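Local coordinates for DUF917 domain-containing protein (Chromobacterium violaceum, PDB 2O3I) that is of unknown function but belongs to the S-Me-THD-like (DUF917) family, combining the N- and C-terminal sequence domains of that family in one chain, at residues D9-L14 against S30-A35; D42-D47 against Q78-P83; A66-P71 against G204-W209; D130-G135 against R223-R228; M143-A148 against A219-G224. The protein carries 2 engineered substitutions. All coordinates share one frame; numbering follows the deposited sequence.

Contact 1 (D9-L14 against S30-A35); sequences DLEPLL and SARHLA
Leu-10, Glu-11 and Leu-14 meet Ala-31, Arg-32 and Ala-35 where two consecutive helices, 10-19 and 28-35, pack side by side in nearly antiparallel directions. Over the short segments the axes approach to 10.2 Å and their N-to-C directions differ by 162°. The small residues sit where the backbones are nearest: the CA atoms of Leu-10 and Ala-35 are 6.4 Å apart.

The apolar part of the interface is built on two methyl groups. Leu-10 lays CD1 against Ala-35 CB at 3.6 Å, with its own CB close by, so that the alanine methyl is touched by both CB and CD1 of the leucine. One turn on, Leu-14 points CD2 at Ala-31 CB, 4.0 Å away. The same methyl also reaches Arg-32 CG, the leucine lying about perpendicular to the arginine chain.

Beside this apolar strip runs a two-pronged salt bridge. Glu-11 bends at chi2 (61°), which swings its carboxylate across to the edge of the extended Arg-32. The guanidinium is gripped side-on: NH2 lies 2.8 Å from Glu-11 OE1, and NE lies 3.1 Å from Glu-11 OE2. Both oxygens use their syn lone pairs, and the two planes are only 28° from coplanar, the geometry of a bidentate pair with fixed rotation. Arg-32 NH2 also bonds Gln-329 OE1, while helix 111-124 covers Ala-31.

Consecutive helices packed antiparallel in this way form an alpha-alpha hairpin; here leucine-alanine packing joins its two arms and the Glu-11 to Arg-32 ion pair flanks it.

Contact 2 (D42-D47 against Q78-P83); sequences DYYPTD and QWPNGP
Tyr-43 and Tyr-44 of the loop 42-47 form an aromatic cluster with Trp-79, just ahead of helix 81-96. Tyr-43 and the six-membered ring of Trp-79 have centroids 4.9 Å apart and planes inclined at 44°, an oblique pairing. Trp-79 CE3 stands 3.6 Å above the Tyr-43 plane, displaced toward the rim. Tyr-44 meets the indole differently, rim to rim, with its CE1 3.7 Å from Trp-79 CZ3. The two tyrosines also touch each other, since Tyr-43 CD1 lies 3.4 Å above the centre of the Tyr-44 ring. With CG anti to the backbone N (chi1 -166°), Tyr-43 projects across to Trp-79 and on to Asn-81.

Polar contacts fix the hydroxyl ends. Tyr-43 OH donates to Asn-81 OD1 at 2.8 Å, lying in the carbonyl plane. Ring and amide are nearly coplanar, at 18°, so the oxygen is met at the ring's edge. The amide is held from its other end too, Asn-81 ND2 bonding Glu-161 O. Tyr-44 OH is linked through a water to Gln-78 O; the water accepts from this hydroxyl at 2.8 Å.

Apolar contact comes from Pro-80, whose CD packs 4.3 Å from Tyr-44 CZ. Outside the pair, Lys-123 makes a cation-pi contact with Tyr-43, and Phe-38 packs edge-to-face with Tyr-44.

Pro-80 is the centre of an inverse gamma turn and occupies the N-cap position of helix 81-96. The motif across the contact is the aromatic cluster of Tyr-43, Tyr-44 and Trp-79, which joins loop 42-47 to the entry of that helix.

Contact 3 (A66-P71 against G204-W209); sequences AYMGAP and GGLAMW
Tyr-67 and Gly-205 face each other as a non-hydrogen-bonded pair in an antiparallel strand pairing between 61-69 and 203-211, in the interior of the mixed sheet. The pairing joins the N- and C-terminal S-Me-THD-like regions of the chain. Hydrogen-bonded pairs lie before and after it: Ala-66 with Leu-206, and Met-68 with Gly-204. The strands twist strongly, their short axes making 123°.

Ala-66, Met-68 and Leu-206 send their side chains to one face of the sheet. There the selenomethionine Met-68, extended through chi1 and chi2 and bent at chi3, brings SE to 4.3 Å from Leu-206 CD2, running diagonally past the glycine opposite it. Tyr-67 alone of the touching side chains takes the other face. Its ring edge is turned to the neighbouring strand, CD2 standing 3.7 Å from Gly-204 O near the ring plane, while its hydroxyl bonds Glu-161 OE2. Gly-205, without a side chain, presents only backbone on the tyrosine's face.

Four backbone hydrogen bonds join the strands, among them Gly-204 N 2.9 Å from Met-68 O and Leu-206 N 2.8 Å from Ala-66 O. This last carbonyl also receives a CA-H...O contact, Gly-205 CA lying 3.4 Å from Ala-66 O.

Contact 4 (D130-G135 against R223-R228); sequences DADGAG and RGTLSR
Asp-130 follows strand 127-129 and reaches the first turn of helix 225-237, where its carboxylate meets Leu-226 and Ser-227. From CB the chain runs with CG anti to the backbone N (chi1 -172°), which carries CG to 3.5 Å from Gly-224 CA, the residue at the N-cap position. OD1 then accepts from Ser-227 N at 2.9 Å, a fairly straight bond that comes in on the syn side but 31° out of the carboxylate plane. A weak bond from Leu-226 N, 2.8 Å from Asp-130 OD1, shares that oxygen. The tip, OD2, takes the hydroxyl of Ser-227 on its syn lone pair, OG lying 2.6 Å from Asp-130 OD2. On the backbone, Asp-130 O accepts from Gly-224 N at 2.9 Å.

A second aspartate works alongside. Asp-132 OD1 is met on its anti side by Thr-225 OG1 at 2.6 Å and also bonds Ser-109 OG. Its OD2 accepts from Ala-134 N, closing an Asx turn, and from Gly-135 N, 2.7 Å from Asp-132 OD2, in the wider Asx motif. Gly-135 O lies at the edge of the Arg-228 guanidinium, in its plane, but the bond from NH2, with an angle of 118°, is weak.

Asp-130 OD1 thus accepts from first-turn amides at the helix N-terminus, as an N-cap side chain often does and Gly-224 cannot; the serine and threonine hydroxyls are separate ties. The negative charge of Asp-130 is probably stabilised by the helix dipole, while each buried acid oxygen has at least one donor.

Contact 5 (M143-A148 against A219-G224); sequences MLTYAA and ALPVRG
Tyr-146 and Ala-219 bring their CA atoms to 5.1 Å, where the start of the short helix 145-148 meets the end of helix 213-219 and Leu-220 leaves helical geometry to begin the loop.

Thr-145 carries the polar contact. With its hydroxyl set between the backbone N and the carbonyl carbon (chi1 52°), OG1 lies within hydrogen-bonding distance of Ala-219 O, at 2.8 Å, and also has Gly-133 O as a partner. A water donates to Thr-145 OG1 at 2.7 Å and accepts from Val-222 N, spanning the two segments by a second path. The methyl CG2 of Thr-145 meets the CG corner of the Pro-221 ring at 3.5 Å.

Tyr-146 supplies a further apolar contact. Its CE1 rests 3.6 Å from Leu-220 CD1, the ring and the leucine branch crossing obliquely. The phenol end is held by Ala-106 O, and Trp-209 stacks on the ring.

Within the loop, Arg-223 NE bonds Leu-220 O at 2.9 Å, nearly straight at 170° and in the guanidinium plane; Arg-223 NH2 adds Gly-217 O. The arginine thus folds back on the end of helix 213-219.

In the fold, helix 145-148 of the N-terminal S-Me-THD-like region packs here against the loop that connects helices 213-219 and 225-237 of the C-terminal one, a buried helix-to-loop junction bridged by Thr-145 and a water.

Contacts 4 and 5 form one unit: they share Arg-223 and Gly-224, their centres lie about 9 Å apart, and Gly-133 O sits 2.7 Å from Thr-145 N, a probable hydrogen bond. Contact 3 reaches contact 5 through Trp-209 CD2, 3.4 Å from Tyr-146 CB. It also meets contact 2, where Tyr-67 OH lies 3.3 Å from Pro-80 CA. Contact 1 packs on contact 2 through Leu-34 and on contact 4 through Leu-13 CD1, 3.6 Å from Leu-226 O. Contacts 2 and 5 are far apart, with centres about 27 Å from each other. Contacts 3, 4 and 5 all join the N- and C-terminal S-Me-THD-like regions.

Contact 1 (D9-L14 against S30-A35)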
# COMPACT_ATOMS: atom_id res chain seq x y z
N ASP A 9 21.70 -29.29 -9.06
CA ASP A 9 22.44 -28.08 -9.41
C ASP A 9 22.04 -26.88 -8.54
O ASP A 9 22.75 -25.87 -8.50
CB ASP A 9 22.21 -27.70 -10.88
CG ASP A 9 22.80 -28.69 -11.85
OD1 ASP A 9 23.86 -29.28 -11.52
OD2 ASP A 9 22.23 -28.86 -12.94
N LEU A 10 20.93 -26.99 -7.83
CA LEU A 10 20.46 -25.89 -7.00
C LEU A 10 21.35 -25.60 -5.79
O LEU A 10 21.49 -24.45 -5.39
CB LEU A 10 19.02 -26.15 -6.53
CG LEU A 10 17.98 -26.32 -7.65
CD1 LEU A 10 16.62 -26.51 -7.03
CD2 LEU A 10 17.98 -25.10 -8.57
N GLU A 11 21.95 -26.64 -5.23
CA GLU A 11 22.81 -26.47 -4.06
C GLU A 11 24.07 -25.67 -4.40
O GLU A 11 24.41 -24.72 -3.70
CB GLU A 11 23.18 -27.83 -3.45
CG GLU A 11 24.27 -27.77 -2.39
CD GLU A 11 23.90 -26.92 -1.17
OE1 GLU A 11 24.79 -26.69 -0.32
OE2 GLU A 11 22.73 -26.49 -1.04
N PRO A 12 24.78 -26.05 -5.47
CA PRO A 12 25.98 -25.27 -5.79
C PRO A 12 25.62 -23.87 -6.29
O PRO A 12 26.36 -22.91 -6.08
CB PRO A 12 26.68 -26.11 -6.86
CG PRO A 12 25.56 -26.86 -7.51
CD PRO A 12 24.69 -27.25 -6.32
N LEU A 13 24.48 -23.78 -6.96
CA LEU A 13 24.00 -22.52 -7.52
C LEU A 13 23.74 -21.49 -6.42
O LEU A 13 24.11 -20.32 -6.54
CB LEU A 13 22.71 -22.76 -8.31
CG LEU A 13 21.98 -21.54 -8.87
CD1 LEU A 13 22.90 -20.72 -9.77
CD2 LEU A 13 20.76 -22.02 -9.65
N LEU A 14 23.08 -21.92 -5.36
CA LEU A 14 22.77 -21.01 -4.28
C LEU A 14 24.03 -20.63 -3.52
O LEU A 14 24.15 -19.50 -3.05
CB LEU A 14 21.72 -21.63 -3.35
CG LEU A 14 22.00 -22.94 -2.63
CD1 LEU A 14 22.63 -22.66 -1.26
CD2 LEU A 14 20.68 -23.70 -2.46
N SER A 30 16.71 -20.52 3.51
CA SER A 30 15.43 -20.50 2.82
C SER A 30 15.59 -21.00 1.39
O SER A 30 14.66 -21.55 0.82
CB SER A 30 14.83 -19.09 2.82
OG SER A 30 15.51 -18.21 1.94
N ALA A 31 16.77 -20.82 0.80
CA ALA A 31 17.01 -21.28 -0.56
C ALA A 31 17.03 -22.81 -0.57
O ALA A 31 16.50 -23.44 -1.48
CB ALA A 31 18.33 -20.74 -1.09
N ARG A 32 17.64 -23.40 0.46
CA ARG A 32 17.73 -24.85 0.58
C ARG A 32 16.37 -25.45 0.90
O ARG A 32 16.04 -26.54 0.43
CB ARG A 32 18.76 -25.24 1.67
CG ARG A 32 20.21 -25.19 1.17
CD ARG A 32 21.24 -25.30 2.29
NE ARG A 32 22.61 -25.29 1.79
CZ ARG A 32 23.69 -25.04 2.53
NH1 ARG A 32 23.57 -24.78 3.82
NH2 ARG A 32 24.90 -25.03 1.97
N HIS A 33 15.59 -24.74 1.69
CA HIS A 33 14.25 -25.20 2.04
C HIS A 33 13.41 -25.38 0.78
O HIS A 33 12.64 -26.34 0.67
CB HIS A 33 13.57 -24.20 2.96
CG HIS A 33 14.00 -24.30 4.39
ND1 HIS A 33 13.77 -23.30 5.31
CD2 HIS A 33 14.63 -25.29 5.06
CE1 HIS A 33 14.25 -23.67 6.49
NE2 HIS A 33 14.78 -24.87 6.37
N LEU A 34 13.55 -24.44 -0.15
CA LEU A 34 12.79 -24.49 -1.39
C LEU A 34 13.32 -25.55 -2.36
O LEU A 34 12.55 -26.28 -2.99
CB LEU A 34 12.81 -23.12 -2.07
CG LEU A 34 11.97 -22.01 -1.44
CD1 LEU A 34 12.25 -20.69 -2.15
CD2 LEU A 34 10.49 -22.36 -1.56
N ALA A 35 14.65 -25.63 -2.48
CA ALA A 35 15.29 -26.58 -3.37
C ALA A 35 15.07 -28.04 -2.94
O ALA A 35 15.02 -28.94 -3.79
CB ALA A 35 16.78 -26.29 -3.46

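Contact 2 (D42-D47 against Q78-P83)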
# COMPACT_ATOMS: atom_id res chain seq x y z
N ASP A 42 3.59 -33.83 -8.86
CA ASP A 42 2.34 -33.10 -9.00
C ASP A 42 2.62 -31.61 -9.13
O ASP A 42 2.20 -30.98 -10.10
CB ASP A 42 1.44 -33.34 -7.78
CG ASP A 42 0.04 -32.79 -7.97
OD1 ASP A 42 -0.52 -32.25 -7.00
OD2 ASP A 42 -0.49 -32.92 -9.09
N TYR A 43 3.34 -31.05 -8.16
CA TYR A 43 3.66 -29.63 -8.17
C TYR A 43 4.57 -29.20 -9.33
O TYR A 43 4.23 -28.29 -10.08
CB TYR A 43 4.27 -29.22 -6.82
CG TYR A 43 4.33 -27.72 -6.58
CD1 TYR A 43 5.38 -26.95 -7.10
CD2 TYR A 43 3.35 -27.07 -5.83
CE1 TYR A 43 5.45 -25.57 -6.87
CE2 TYR A 43 3.41 -25.69 -5.60
CZ TYR A 43 4.46 -24.95 -6.11
OH TYR A 43 4.53 -23.61 -5.86
N TYR A 44 5.72 -29.86 -9.49
CA TYR A 44 6.64 -29.52 -10.58
C TYR A 44 6.52 -30.51 -11.73
O TYR A 44 6.98 -31.65 -11.64
CB TYR A 44 8.09 -29.50 -10.08
CG TYR A 44 8.38 -28.43 -9.05
CD1 TYR A 44 8.55 -28.76 -7.70
CD2 TYR A 44 8.49 -27.08 -9.43
CE1 TYR A 44 8.82 -27.77 -6.75
CE2 TYR A 44 8.75 -26.09 -8.48
CZ TYR A 44 8.92 -26.45 -7.14
OH TYR A 44 9.14 -25.48 -6.19
N PRO A 45 5.91 -30.08 -12.85
CA PRO A 45 5.76 -30.99 -13.99
C PRO A 45 7.08 -31.36 -14.65
O PRO A 45 7.13 -32.25 -15.50
CB PRO A 45 4.82 -30.22 -14.92
CG PRO A 45 5.23 -28.79 -14.67
CD PRO A 45 5.38 -28.74 -13.16
N THR A 46 8.16 -30.70 -14.27
CA THR A 46 9.46 -31.01 -14.85
C THR A 46 10.60 -30.90 -13.84
O THR A 46 10.53 -30.14 -12.87
CB THR A 46 9.74 -30.15 -16.11
OG1 THR A 46 10.96 -30.58 -16.71
CG2 THR A 46 9.84 -28.68 -15.75
N ASP A 47 11.64 -31.69 -14.11
CA ASP A 47 12.83 -31.81 -13.28
C ASP A 47 13.98 -30.95 -13.80
O ASP A 47 14.98 -30.73 -13.11
CB ASP A 47 13.25 -33.28 -13.29
CG ASP A 47 13.89 -33.72 -12.00
OD1 ASP A 47 13.37 -33.36 -10.93
OD2 ASP A 47 14.91 -34.45 -12.06
N GLN A 78 8.17 -23.71 1.87
CA GLN A 78 8.59 -25.00 1.32
C GLN A 78 8.43 -24.98 -0.20
O GLN A 78 9.25 -25.55 -0.92
CB GLN A 78 7.74 -26.14 1.90
CG GLN A 78 8.00 -26.47 3.35
CD GLN A 78 9.40 -27.00 3.59
OE1 GLN A 78 10.35 -26.22 3.75
NE2 GLN A 78 9.55 -28.32 3.58
N TRP A 79 7.36 -24.36 -0.67
CA TRP A 79 7.09 -24.24 -2.11
C TRP A 79 6.89 -22.76 -2.43
O TRP A 79 6.35 -22.01 -1.61
CB TRP A 79 5.84 -25.04 -2.49
CG TRP A 79 5.80 -26.41 -1.85
CD1 TRP A 79 5.44 -26.71 -0.57
CD2 TRP A 79 6.17 -27.65 -2.46
NE1 TRP A 79 5.57 -28.05 -0.34
CE2 TRP A 79 6.01 -28.66 -1.48
CE3 TRP A 79 6.62 -28.01 -3.74
CZ2 TRP A 79 6.29 -30.00 -1.74
CZ3 TRP A 79 6.90 -29.34 -4.00
CH2 TRP A 79 6.73 -30.32 -3.00
N PRO A 80 7.32 -22.31 -3.61
CA PRO A 80 7.17 -20.90 -3.98
C PRO A 80 5.80 -20.52 -4.52
O PRO A 80 5.69 -20.00 -5.64
CB PRO A 80 8.27 -20.71 -5.02
CG PRO A 80 8.22 -22.01 -5.75
CD PRO A 80 8.10 -23.03 -4.63
N ASN A 81 4.75 -20.76 -3.74
CA ASN A 81 3.40 -20.43 -4.18
C ASN A 81 3.23 -18.96 -4.53
O ASN A 81 2.64 -18.63 -5.55
CB ASN A 81 2.37 -20.84 -3.11
CG ASN A 81 2.15 -22.34 -3.05
OD1 ASN A 81 2.73 -23.09 -3.84
ND2 ASN A 81 1.31 -22.77 -2.12
N GLY A 82 3.75 -18.08 -3.68
CA GLY A 82 3.63 -16.65 -3.94
C GLY A 82 4.21 -16.23 -5.28
O GLY A 82 3.49 -15.64 -6.10
N PRO A 83 5.50 -16.48 -5.54
CA PRO A 83 6.12 -16.11 -6.81
C PRO A 83 5.43 -16.76 -8.01
O PRO A 83 5.23 -16.12 -9.04
CB PRO A 83 7.56 -16.59 -6.64
CG PRO A 83 7.81 -16.37 -5.18
CD PRO A 83 6.53 -16.90 -4.56
O HOH W 1 9.99 -26.36 -3.66

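Contact 3 (A66-P71 against G204-W209)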
# COMPACT_ATOMS: atom_id res chain seq x y z
N ALA A 66 10.35 -12.79 -7.78
CA ALA A 66 11.09 -13.01 -6.55
C ALA A 66 10.22 -13.09 -5.30
O ALA A 66 8.99 -13.03 -5.37
CB ALA A 66 12.13 -11.90 -6.36
N TYR A 67 10.88 -13.24 -4.17
CA TYR A 67 10.23 -13.27 -2.88
C TYR A 67 10.63 -11.94 -2.26
O TYR A 67 11.73 -11.44 -2.50
CB TYR A 67 10.75 -14.43 -2.03
CG TYR A 67 9.78 -15.59 -1.89
CD1 TYR A 67 10.20 -16.90 -2.13
CD2 TYR A 67 8.47 -15.38 -1.48
CE1 TYR A 67 9.33 -17.97 -1.98
CE2 TYR A 67 7.58 -16.45 -1.33
CZ TYR A 67 8.02 -17.75 -1.58
OH TYR A 67 7.17 -18.81 -1.42
N MSE A 68 9.73 -11.35 -1.48
CA MSE A 68 9.99 -10.06 -0.84
C MSE A 68 9.40 -10.10 0.58
O MSE A 68 8.39 -10.77 0.83
CB MSE A 68 9.33 -8.94 -1.67
CG MSE A 68 9.49 -7.53 -1.12
SE MSE A 68 8.44 -6.21 -2.13
CE MSE A 68 9.86 -5.01 -2.65
N GLY A 69 10.04 -9.40 1.51
CA GLY A 69 9.54 -9.38 2.87
C GLY A 69 10.53 -9.81 3.94
O GLY A 69 11.73 -9.87 3.70
N ALA A 70 10.00 -10.13 5.12
CA ALA A 70 10.80 -10.55 6.26
C ALA A 70 11.38 -11.96 6.11
O ALA A 70 10.65 -12.91 5.84
CB ALA A 70 9.95 -10.49 7.53
N PRO A 71 12.71 -12.10 6.28
CA PRO A 71 13.36 -13.41 6.16
C PRO A 71 12.77 -14.45 7.11
O PRO A 71 12.67 -15.62 6.77
CB PRO A 71 14.82 -13.10 6.47
CG PRO A 71 14.98 -11.72 5.91
CD PRO A 71 13.72 -11.03 6.40
N GLY A 204 5.84 -12.20 0.61
CA GLY A 204 5.04 -12.54 -0.54
C GLY A 204 5.79 -12.58 -1.85
O GLY A 204 6.91 -12.08 -1.95
N GLY A 205 5.18 -13.19 -2.86
CA GLY A 205 5.80 -13.26 -4.16
C GLY A 205 5.65 -11.94 -4.88
O GLY A 205 4.65 -11.23 -4.71
N LEU A 206 6.65 -11.60 -5.69
CA LEU A 206 6.61 -10.36 -6.45
C LEU A 206 6.89 -10.61 -7.92
O LEU A 206 7.75 -11.42 -8.28
CB LEU A 206 7.64 -9.36 -5.91
CG LEU A 206 7.96 -8.14 -6.78
CD1 LEU A 206 6.74 -7.24 -6.92
CD2 LEU A 206 9.13 -7.38 -6.16
N ALA A 207 6.15 -9.92 -8.78
CA ALA A 207 6.33 -10.03 -10.21
C ALA A 207 6.15 -8.62 -10.77
O ALA A 207 5.07 -8.03 -10.66
CB ALA A 207 5.30 -10.99 -10.82
N MSE A 208 7.21 -8.09 -11.35
CA MSE A 208 7.16 -6.74 -11.92
C MSE A 208 8.17 -6.60 -13.06
O MSE A 208 8.90 -7.54 -13.38
CB MSE A 208 7.45 -5.70 -10.82
CG MSE A 208 8.82 -5.80 -10.17
SE MSE A 208 9.02 -4.56 -8.67
CE MSE A 208 9.37 -2.94 -9.66
N TRP A 209 8.18 -5.42 -13.67
CA TRP A 209 9.09 -5.14 -14.77
C TRP A 209 8.91 -6.08 -15.98
O TRP A 209 9.87 -6.63 -16.52
CB TRP A 209 10.55 -5.17 -14.28
CG TRP A 209 10.97 -3.90 -13.56
CD1 TRP A 209 10.66 -2.62 -13.92
CD2 TRP A 209 11.83 -3.79 -12.42
NE1 TRP A 209 11.28 -1.72 -13.09
CE2 TRP A 209 12.01 -2.41 -12.15
CE3 TRP A 209 12.48 -4.73 -11.60
CZ2 TRP A 209 12.80 -1.94 -11.10
CZ3 TRP A 209 13.27 -4.26 -10.54
CH2 TRP A 209 13.42 -2.87 -10.31

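Contact 4 (D130-G135 against R223-R228)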
# COMPACT_ATOMS: atom_id res chain seq x y z
N ASP A 130 19.85 -16.00 -18.04
CA ASP A 130 21.15 -16.07 -17.37
C ASP A 130 21.62 -14.65 -17.19
O ASP A 130 22.45 -14.15 -17.95
CB ASP A 130 22.16 -16.87 -18.22
CG ASP A 130 23.47 -17.16 -17.47
OD1 ASP A 130 23.57 -16.82 -16.27
OD2 ASP A 130 24.41 -17.73 -18.08
N ALA A 131 21.07 -13.99 -16.17
CA ALA A 131 21.37 -12.61 -15.87
C ALA A 131 20.54 -12.15 -14.69
O ALA A 131 19.72 -12.91 -14.17
CB ALA A 131 21.04 -11.73 -17.08
N ASP A 132 20.77 -10.91 -14.26
CA ASP A 132 20.01 -10.28 -13.19
C ASP A 132 20.32 -8.78 -13.18
O ASP A 132 21.19 -8.32 -13.92
CB ASP A 132 20.29 -10.92 -11.82
CG ASP A 132 21.67 -10.62 -11.30
OD1 ASP A 132 22.53 -11.51 -11.39
OD2 ASP A 132 21.89 -9.49 -10.80
N GLY A 133 19.61 -8.04 -12.34
CA GLY A 133 19.77 -6.60 -12.29
C GLY A 133 21.02 -5.90 -11.77
O GLY A 133 21.08 -4.67 -11.84
N ALA A 134 22.01 -6.64 -11.27
CA ALA A 134 23.20 -5.97 -10.74
C ALA A 134 24.45 -6.83 -10.69
O ALA A 134 25.56 -6.31 -10.74
CB ALA A 134 22.90 -5.44 -9.35
N GLY A 135 24.27 -8.14 -10.59
CA GLY A 135 25.42 -9.02 -10.48
C GLY A 135 25.74 -9.16 -9.00
O GLY A 135 26.68 -9.85 -8.61
N ARG A 223 25.32 -9.76 -17.52
CA ARG A 223 24.97 -11.12 -17.93
C ARG A 223 25.84 -12.28 -17.48
O ARG A 223 26.97 -12.10 -17.03
CB ARG A 223 24.87 -11.12 -19.45
CG ARG A 223 24.06 -9.94 -19.95
CD ARG A 223 24.02 -9.87 -21.45
NE ARG A 223 23.14 -8.79 -21.89
CZ ARG A 223 22.85 -8.53 -23.16
NH1 ARG A 223 23.38 -9.26 -24.13
NH2 ARG A 223 22.03 -7.52 -23.45
N GLY A 224 25.29 -13.48 -17.63
CA GLY A 224 26.00 -14.70 -17.26
C GLY A 224 26.17 -14.84 -15.76
O GLY A 224 27.01 -15.60 -15.30
N THR A 225 25.35 -14.12 -15.01
CA THR A 225 25.43 -14.14 -13.55
C THR A 225 24.95 -15.44 -12.93
O THR A 225 25.44 -15.84 -11.87
CB THR A 225 24.62 -12.98 -12.95
OG1 THR A 225 23.25 -13.11 -13.35
CG2 THR A 225 25.18 -11.65 -13.44
N LEU A 226 24.00 -16.10 -13.58
CA LEU A 226 23.52 -17.36 -13.04
C LEU A 226 24.58 -18.44 -13.25
O LEU A 226 24.93 -19.16 -12.31
CB LEU A 226 22.19 -17.76 -13.70
CG LEU A 226 21.42 -18.90 -13.02
CD1 LEU A 226 19.95 -18.81 -13.39
CD2 LEU A 226 22.01 -20.25 -13.41
N SER A 227 25.11 -18.55 -14.47
CA SER A 227 26.12 -19.56 -14.75
C SER A 227 27.41 -19.40 -13.94
O SER A 227 27.99 -20.38 -13.47
CB SER A 227 26.42 -19.60 -16.26
OG SER A 227 26.61 -18.31 -16.79
N ARG A 228 27.88 -18.16 -13.76
CA ARG A 228 29.09 -17.98 -12.97
C ARG A 228 28.81 -18.35 -11.51
O ARG A 228 29.68 -18.83 -10.80
CB ARG A 228 29.60 -16.54 -13.07
CG ARG A 228 28.73 -15.54 -12.39
CD ARG A 228 29.49 -14.28 -12.02
NE ARG A 228 28.70 -13.54 -11.05
CZ ARG A 228 28.79 -12.24 -10.83
NH1 ARG A 228 29.65 -11.51 -11.51
NH2 ARG A 228 27.99 -11.67 -9.94

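Contact 5 (M143-A148 against A219-G224)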
# COMPACT_ATOMS: atom_id res chain seq x y z
N MSE A 143 18.71 0.45 -7.57
CA MSE A 143 20.09 0.03 -7.79
C MSE A 143 20.18 -1.10 -8.80
O MSE A 143 21.27 -1.54 -9.15
CB MSE A 143 20.74 -0.36 -6.45
CG MSE A 143 21.25 0.85 -5.67
SE MSE A 143 21.46 0.63 -3.74
CE MSE A 143 19.80 1.46 -3.19
N LEU A 144 19.03 -1.56 -9.28
CA LEU A 144 19.00 -2.62 -10.29
C LEU A 144 18.93 -1.98 -11.67
O LEU A 144 18.31 -0.93 -11.84
CB LEU A 144 17.78 -3.53 -10.08
CG LEU A 144 17.75 -4.28 -8.75
CD1 LEU A 144 16.51 -5.16 -8.69
CD2 LEU A 144 19.01 -5.12 -8.61
N THR A 145 19.56 -2.61 -12.66
CA THR A 145 19.57 -2.06 -14.01
C THR A 145 18.19 -1.88 -14.64
O THR A 145 18.02 -1.05 -15.54
CB THR A 145 20.46 -2.91 -14.94
OG1 THR A 145 20.08 -4.28 -14.87
CG2 THR A 145 21.91 -2.77 -14.53
N TYR A 146 17.20 -2.63 -14.15
CA TYR A 146 15.83 -2.53 -14.65
C TYR A 146 15.35 -1.09 -14.48
O TYR A 146 14.76 -0.50 -15.39
CB TYR A 146 14.89 -3.46 -13.87
CG TYR A 146 15.29 -4.92 -13.83
CD1 TYR A 146 15.14 -5.74 -14.95
CD2 TYR A 146 15.80 -5.48 -12.66
CE1 TYR A 146 15.51 -7.09 -14.91
CE2 TYR A 146 16.17 -6.83 -12.61
CZ TYR A 146 16.03 -7.62 -13.73
OH TYR A 146 16.42 -8.95 -13.68
N ALA A 147 15.61 -0.54 -13.30
CA ALA A 147 15.21 0.83 -12.99
C ALA A 147 15.98 1.87 -13.81
O ALA A 147 15.41 2.86 -14.27
CB ALA A 147 15.40 1.09 -11.49
N ALA A 148 17.28 1.65 -14.00
CA ALA A 148 18.11 2.57 -14.77
C ALA A 148 17.68 2.61 -16.23
O ALA A 148 17.65 3.68 -16.86
CB ALA A 148 19.58 2.18 -14.66
N ALA A 219 18.04 -3.50 -20.63
CA ALA A 219 17.57 -3.67 -19.26
C ALA A 219 18.45 -4.61 -18.45
O ALA A 219 18.56 -4.47 -17.23
CB ALA A 219 16.13 -4.18 -19.27
N LEU A 220 19.09 -5.56 -19.13
CA LEU A 220 19.95 -6.52 -18.46
C LEU A 220 21.39 -6.46 -18.98
O LEU A 220 21.85 -7.38 -19.66
CB LEU A 220 19.39 -7.94 -18.64
CG LEU A 220 18.14 -8.39 -17.86
CD1 LEU A 220 16.96 -7.51 -18.20
CD2 LEU A 220 17.80 -9.83 -18.21
N PRO A 221 22.12 -5.37 -18.68
CA PRO A 221 23.50 -5.31 -19.17
C PRO A 221 24.46 -6.25 -18.44
O PRO A 221 25.53 -6.57 -18.97
CB PRO A 221 23.87 -3.84 -18.98
CG PRO A 221 23.01 -3.42 -17.81
CD PRO A 221 21.69 -4.08 -18.11
N VAL A 222 24.10 -6.70 -17.24
CA VAL A 222 24.97 -7.61 -16.48
C VAL A 222 24.51 -9.04 -16.75
O VAL A 222 23.48 -9.49 -16.25
CB VAL A 222 24.92 -7.29 -14.99
CG1 VAL A 222 25.97 -8.11 -14.24
CG2 VAL A 222 25.16 -5.79 -14.78
N ARG A 223 25.32 -9.76 -17.52
CA ARG A 223 24.97 -11.12 -17.93
C ARG A 223 25.84 -12.28 -17.48
O ARG A 223 26.97 -12.10 -17.03
CB ARG A 223 24.87 -11.12 -19.45
CG ARG A 223 24.06 -9.94 -19.95
CD ARG A 223 24.02 -9.87 -21.45
NE ARG A 223 23.14 -8.79 -21.89
CZ ARG A 223 22.85 -8.53 -23.16
NH1 ARG A 223 23.38 -9.26 -24.13
NH2 ARG A 223 22.03 -7.52 -23.45
N GLY A 224 25.29 -13.48 -17.63
CA GLY A 224 26.00 -14.70 -17.26
C GLY A 224 26.17 -14.84 -15.76
O GLY A 224 27.01 -15.60 -15.30
O HOH W 2 21.69 -6.26 -15.70